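Local coordinates for kelch domain-containing protein (Colletotrichum graminicola M1.001, PDB 5C86) that probably oxidises alcohols to aldehydes at a copper centre, as a fungal alcohol oxidase of the AA5 family related to galactose oxidase, at residues A[370-375]-A[470-475]; A[383-388]-A[465-470]. All blocks are in the same frame, centred on the assembly; numbering follows the deposited sequence.

Contact 1 (A[370-375]-A[470-475]); sequences PPYLFE and GVPCVA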
loop_
_atom_site.group_PDB
_atom_site.type_symbol
_atom_site.label_atom_id
_atom_site.label_comp_id
_atom_site.label_asym_id
_atom_site.label_seq_id
_atom_site.Cartn_x
_atom_site.Cartn_y
_atom_site.Cartn_z
ATOM N N PRO A 370 -0.945 -16.766 5.747
ATOM C CA PRO A 370 -2.041 -16.664 6.646
ATOM C C PRO A 370 -2.826 -17.974 6.930
ATOM O O PRO A 370 -2.648 -18.950 6.186
ATOM C CB PRO A 370 -2.993 -15.594 5.956
ATOM C CG PRO A 370 -2.116 -14.899 5.021
ATOM C CD PRO A 370 -1.145 -15.940 4.524
ATOM N N PRO A 371 -3.718 -17.994 7.924
ATOM C CA PRO A 371 -4.533 -19.213 8.241
ATOM C C PRO A 371 -5.276 -19.757 7.035
ATOM O O PRO A 371 -5.482 -20.972 6.968
ATOM C CB PRO A 371 -5.489 -18.740 9.300
ATOM C CG PRO A 371 -4.757 -17.628 9.963
ATOM C CD PRO A 371 -3.982 -16.916 8.895
ATOM N N TYR A 372 -5.699 -18.926 6.058
ATOM C CA TYR A 372 -6.496 -19.449 4.992
ATOM C C TYR A 372 -5.671 -20.341 4.065
ATOM O O TYR A 372 -6.257 -20.926 3.121
ATOM C CB TYR A 372 -7.187 -18.299 4.176
ATOM C CG TYR A 372 -6.335 -17.188 3.625
ATOM C CD1 TYR A 372 -5.085 -17.349 3.050
ATOM C CD2 TYR A 372 -6.849 -15.903 3.605
ATOM C CE1 TYR A 372 -4.328 -16.329 2.542
ATOM C CE2 TYR A 372 -6.074 -14.834 3.095
ATOM C CZ TYR A 372 -4.824 -15.045 2.583
ATOM O OH TYR A 372 -4.081 -13.989 2.085
ATOM N N LEU A 373 -4.366 -20.470 4.229
ATOM C CA LEU A 373 -3.569 -21.405 3.418
ATOM C C LEU A 373 -3.410 -22.735 4.132
ATOM O O LEU A 373 -2.724 -23.587 3.552
ATOM C CB LEU A 373 -2.202 -20.807 3.077
ATOM C CG LEU A 373 -2.225 -19.501 2.246
ATOM C CD1 LEU A 373 -0.796 -19.098 1.899
ATOM C CD2 LEU A 373 -3.032 -19.671 0.981
ATOM N N PHE A 374 -4.056 -22.919 5.249
ATOM C CA PHE A 374 -3.941 -24.176 6.027
ATOM C C PHE A 374 -5.271 -24.748 6.220
ATOM O O PHE A 374 -6.365 -24.101 6.208
ATOM C CB PHE A 374 -3.254 -23.913 7.366
ATOM C CG PHE A 374 -1.899 -23.352 7.205
ATOM C CD1 PHE A 374 -0.798 -24.191 6.908
ATOM C CD2 PHE A 374 -1.632 -21.946 7.186
ATOM C CE1 PHE A 374 0.433 -23.678 6.629
ATOM C CE2 PHE A 374 -0.411 -21.465 6.963
ATOM C CZ PHE A 374 0.644 -22.293 6.662
ATOM N N GLU A 375 -5.258 -26.073 6.462
ATOM C CA GLU A 375 -6.423 -26.784 6.812
ATOM C C GLU A 375 -6.907 -26.445 8.231
ATOM O O GLU A 375 -6.308 -25.590 8.874
ATOM C CB GLU A 375 -6.137 -28.308 6.616
ATOM C CG GLU A 375 -5.906 -28.800 5.202
ATOM C CD GLU A 375 -7.072 -28.456 4.214
ATOM O OE1 GLU A 375 -8.229 -28.194 4.679
ATOM O OE2 GLU A 375 -6.792 -28.323 2.981
ATOM N N GLY A 470 -12.813 -21.132 2.185
ATOM C CA GLY A 470 -12.104 -19.878 2.322
ATOM C C GLY A 470 -10.665 -19.876 1.818
ATOM O O GLY A 470 -10.030 -18.829 1.917
ATOM N N VAL A 471 -10.207 -20.966 1.205
ATOM C CA VAL A 471 -8.862 -21.003 0.730
ATOM C C VAL A 471 -8.706 -20.333 -0.615
ATOM O O VAL A 471 -9.409 -20.672 -1.575
ATOM C CB VAL A 471 -8.412 -22.509 0.565
ATOM C CG1 VAL A 471 -7.009 -22.536 0.080
ATOM C CG2 VAL A 471 -8.693 -23.270 1.869
ATOM N N PRO A 472 -7.795 -19.348 -0.753
ATOM C CA PRO A 472 -7.626 -18.670 -2.008
ATOM C C PRO A 472 -6.712 -19.357 -2.965
ATOM O O PRO A 472 -5.715 -20.040 -2.579
ATOM C CB PRO A 472 -7.018 -17.353 -1.630
ATOM C CG PRO A 472 -6.190 -17.678 -0.400
ATOM C CD PRO A 472 -6.961 -18.729 0.323
ATOM N N CYS A 473 -7.007 -19.209 -4.245
ATOM C CA CYS A 473 -6.084 -19.536 -5.289
ATOM C C CYS A 473 -4.877 -18.609 -5.258
ATOM O O CYS A 473 -4.873 -17.572 -4.549
ATOM C CB CYS A 473 -6.708 -19.537 -6.646
ATOM S SG CYS A 473 -7.272 -17.922 -7.219
ATOM N N VAL A 474 -3.852 -18.926 -6.070
ATOM C CA VAL A 474 -2.837 -17.947 -6.427
ATOM C C VAL A 474 -3.479 -17.028 -7.456
ATOM O O VAL A 474 -4.212 -17.456 -8.386
ATOM C CB VAL A 474 -1.597 -18.666 -6.995
ATOM C CG1 VAL A 474 -0.621 -17.648 -7.558
ATOM C CG2 VAL A 474 -0.984 -19.553 -5.944
ATOM N N ALA A 475 -3.298 -15.736 -7.327
ATOM C CA ALA A 475 -4.046 -14.795 -8.168
ATOM C C ALA A 475 -3.617 -14.728 -9.553
ATOM O O ALA A 475 -2.491 -15.083 -9.898
ATOM C CB ALA A 475 -4.011 -13.416 -7.544
#
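A short 3-10 turn, 371-373, at the exit of propeller strand 364-369 meets the extended loop 470-475 of the C-terminal domain, and the meeting is made by Y372 lying on P472. The phenol ring is sandwiched between two prolines: CB of P370 sits over one face, and CG of P472 over the opposite face. The latter makes a CH-pi contact, with P472 CG 3.9 Å from the centroid of the Y372 ring and 21° off its normal, displaced toward the CD1-CE1 rim. Proline suits this place because its compact, rigid ring offers C-H groups to the aromatic face. L373 adds a methyl from beside the tyrosine, L373 CD2 lying 4.0 Å from P472 CG. Next to the ring, the carbonyl of Y372 faces V471, whose CA-H approaches it (V471 CA to Y372 O, 3.5 Å), while both methyls also border this oxygen. It is buried with no conventional partner in the model; the CA-H contact is a weak one, bent to 138° at the hydrogen. The Y372 hydroxyl hydrogen-bonds to A344 O, in the loop before strand 346-350. Here the proline-aromatic contact joins the segment leaving the propeller to the E-set domain, the two-domain layout of galactose oxidase-like enzymes.

Contact 2 (A[383-388]-A[465-470]); sequences KRPVIQ and AMNEAG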
loop_
_atom_site.group_PDB
_atom_site.type_symbol
_atom_site.label_atom_id
_atom_site.label_comp_id
_atom_site.label_asym_id
_atom_site.label_seq_id
_atom_site.Cartn_x
_atom_site.Cartn_y
_atom_site.Cartn_z
ATOM N N LYS A 383 -5.082 -27.670 0.142
ATOM C CA LYS A 383 -5.123 -27.821 -1.280
ATOM C C LYS A 383 -5.867 -26.578 -1.789
ATOM O O LYS A 383 -6.945 -26.269 -1.310
ATOM C CB LYS A 383 -5.850 -29.145 -1.679
ATOM C CG LYS A 383 -6.231 -29.203 -3.151
ATOM C CD LYS A 383 -4.996 -29.449 -3.964
ATOM C CE LYS A 383 -5.356 -29.718 -5.446
ATOM N NZ LYS A 383 -6.333 -28.741 -5.968
ATOM N N ARG A 384 -5.253 -25.872 -2.682
ATOM C CA ARG A 384 -5.780 -24.575 -3.146
ATOM C C ARG A 384 -6.522 -24.773 -4.431
ATOM O O ARG A 384 -6.067 -25.522 -5.309
ATOM C CB ARG A 384 -4.635 -23.599 -3.310
ATOM C CG ARG A 384 -3.870 -23.348 -2.033
ATOM C CD ARG A 384 -2.671 -22.417 -2.171
ATOM N NE ARG A 384 -3.097 -21.062 -2.472
ATOM C CZ ARG A 384 -2.344 -19.999 -2.329
ATOM N NH1 ARG A 384 -1.045 -20.179 -1.995
ATOM N NH2 ARG A 384 -2.829 -18.806 -2.551
ATOM N N PRO A 385 -7.567 -23.947 -4.654
ATOM C CA PRO A 385 -8.137 -23.924 -5.991
ATOM C C PRO A 385 -7.217 -23.220 -6.977
ATOM O O PRO A 385 -6.228 -22.584 -6.577
ATOM C CB PRO A 385 -9.460 -23.163 -5.740
ATOM C CG PRO A 385 -9.157 -22.234 -4.643
ATOM C CD PRO A 385 -8.132 -22.924 -3.760
ATOM N N VAL A 386 -7.487 -23.363 -8.267
ATOM C CA VAL A 386 -6.690 -22.826 -9.345
ATOM C C VAL A 386 -7.616 -22.093 -10.384
ATOM O O VAL A 386 -8.565 -22.697 -10.857
ATOM C CB VAL A 386 -5.927 -23.941 -10.055
ATOM C CG1 VAL A 386 -5.168 -23.429 -11.249
ATOM C CG2 VAL A 386 -4.949 -24.639 -9.041
ATOM N N ILE A 387 -7.235 -20.879 -10.763
ATOM C CA ILE A 387 -7.862 -20.220 -11.917
ATOM C C ILE A 387 -7.186 -20.731 -13.168
ATOM O O ILE A 387 -5.951 -20.507 -13.342
ATOM C CB ILE A 387 -7.750 -18.691 -11.833
ATOM C CG1 ILE A 387 -8.479 -18.251 -10.608
ATOM C CG2 ILE A 387 -8.287 -18.044 -13.165
ATOM C CD1 ILE A 387 -8.362 -16.739 -10.359
ATOM N N GLN A 388 -7.999 -21.453 -13.980
ATOM C CA GLN A 388 -7.639 -22.041 -15.280
ATOM C C GLN A 388 -7.672 -21.018 -16.423
ATOM O O GLN A 388 -6.835 -21.025 -17.327
ATOM C CB GLN A 388 -8.592 -23.199 -15.634
ATOM C CG GLN A 388 -8.179 -23.913 -16.940
ATOM C CD GLN A 388 -9.218 -24.891 -17.446
ATOM O OE1 GLN A 388 -10.241 -25.107 -16.814
ATOM N NE2 GLN A 388 -8.955 -25.492 -18.606
ATOM N N ALA A 465 -9.811 -16.191 -6.163
ATOM C CA ALA A 465 -10.989 -17.000 -6.017
ATOM C C ALA A 465 -10.757 -17.813 -4.751
ATOM O O ALA A 465 -9.654 -18.380 -4.572
ATOM C CB ALA A 465 -11.168 -17.907 -7.180
ATOM N N MET A 466 -11.779 -17.901 -3.919
ATOM C CA MET A 466 -11.720 -18.591 -2.646
ATOM C C MET A 466 -12.763 -19.710 -2.671
ATOM O O MET A 466 -13.927 -19.498 -2.937
ATOM C CB MET A 466 -11.945 -17.630 -1.482
ATOM C CG MET A 466 -10.759 -16.681 -1.286
ATOM S SD MET A 466 -11.188 -15.013 -0.724
ATOM C CE MET A 466 -12.178 -14.418 -2.111
ATOM N N ASN A 467 -12.329 -20.947 -2.369
ATOM C CA ASN A 467 -13.256 -22.041 -2.259
ATOM C C ASN A 467 -14.175 -21.874 -1.056
ATOM O O ASN A 467 -14.138 -20.873 -0.308
ATOM C CB ASN A 467 -12.477 -23.396 -2.272
ATOM C CG ASN A 467 -11.738 -23.679 -1.012
ATOM O OD1 ASN A 467 -11.933 -23.064 0.027
ATOM N ND2 ASN A 467 -10.857 -24.728 -1.080
ATOM N N GLU A 468 -15.073 -22.833 -0.905
ATOM C CA GLU A 468 -16.107 -22.741 0.070
ATOM C C GLU A 468 -15.549 -22.685 1.491
ATOM O O GLU A 468 -16.159 -22.047 2.403
ATOM C CB GLU A 468 -17.087 -23.922 -0.103
ATOM C CG GLU A 468 -18.338 -23.822 0.737
ATOM C CD GLU A 468 -19.471 -24.777 0.278
ATOM O OE1 GLU A 468 -19.276 -25.687 -0.601
ATOM O OE2 GLU A 468 -20.612 -24.608 0.788
ATOM N N ALA A 469 -14.389 -23.328 1.737
ATOM C CA ALA A 469 -13.718 -23.247 3.023
ATOM C C ALA A 469 -12.945 -21.945 3.219
ATOM O O ALA A 469 -12.337 -21.717 4.245
ATOM C CB ALA A 469 -12.768 -24.440 3.235
ATOM N N GLY A 470 -12.813 -21.132 2.185
ATOM C CA GLY A 470 -12.104 -19.878 2.322
ATOM C C GLY A 470 -10.665 -19.876 1.818
ATOM O O GLY A 470 -10.030 -18.829 1.917
HETATM O O HOH W 1 -9.216 -26.452 -2.814
#
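With chi1 at 73°, N467 places its CG between its own backbone N and carbonyl carbon, and a small chi2 of 14° then turns the amide so that ND2 faces segment 383-388 while OD1 turns back over its own turn. The two ends of the amide thus have separate tasks. ND2 reaches a bridging water: N467 ND2 donates to it over 2.9 Å, and the water in turn donates to the carbonyl of K383, its oxygen 2.7 Å from K383 O. The direct separation, K383 O to N467 ND2, is 4.2 Å, just the gap a single water can span. OD1 accepts from the backbone N of V471, beyond the type I turn N467-G470, which is closed by G470 N to N467 O at 2.8 Å. Asparagine fits because one short amide can serve both the turn and the water. Beneath the water, P385 points its ring at the other backbone, P385 CG standing 3.9 Å from A465 O. Deeper still, I387 CG1 comes within 4.4 Å of A465 CB, a loose apolar approach; M405 of strand 400-405 touches P385, I387 and A465 alike and brings them into one hydrophobic cluster. Alanine's single methyl suits a place beside the bulkier I387 and M405. Polar at its outer end and apolar within, the arrangement is that of two facing strand ends in a beta-sandwich, here the E-set domain of galactose oxidase-like enzymes.

In the fold
The centres of the two contacts lie about 7 Å apart, on the same side of the chain's centre, and the pair 383-388/465-470 is nested inside the loop closed by 370-375 and 470-475. Segments 465-470 and 470-475 run on through the shared G470, carrying the chain from strand 459-466 toward strand 476-481. R384 knits the contacts together: its NE bonds P472 O, and its side chain touches L373. C473 N to A465 O, at 2.8 Å, is a probable second tie. Contact 2 lies within the E-set domain, whereas contact 1 is made by the segment leaving the propeller; together they fix the loop between strands 364-369 and 387-390 near both its ends, away from the annotated copper ligands.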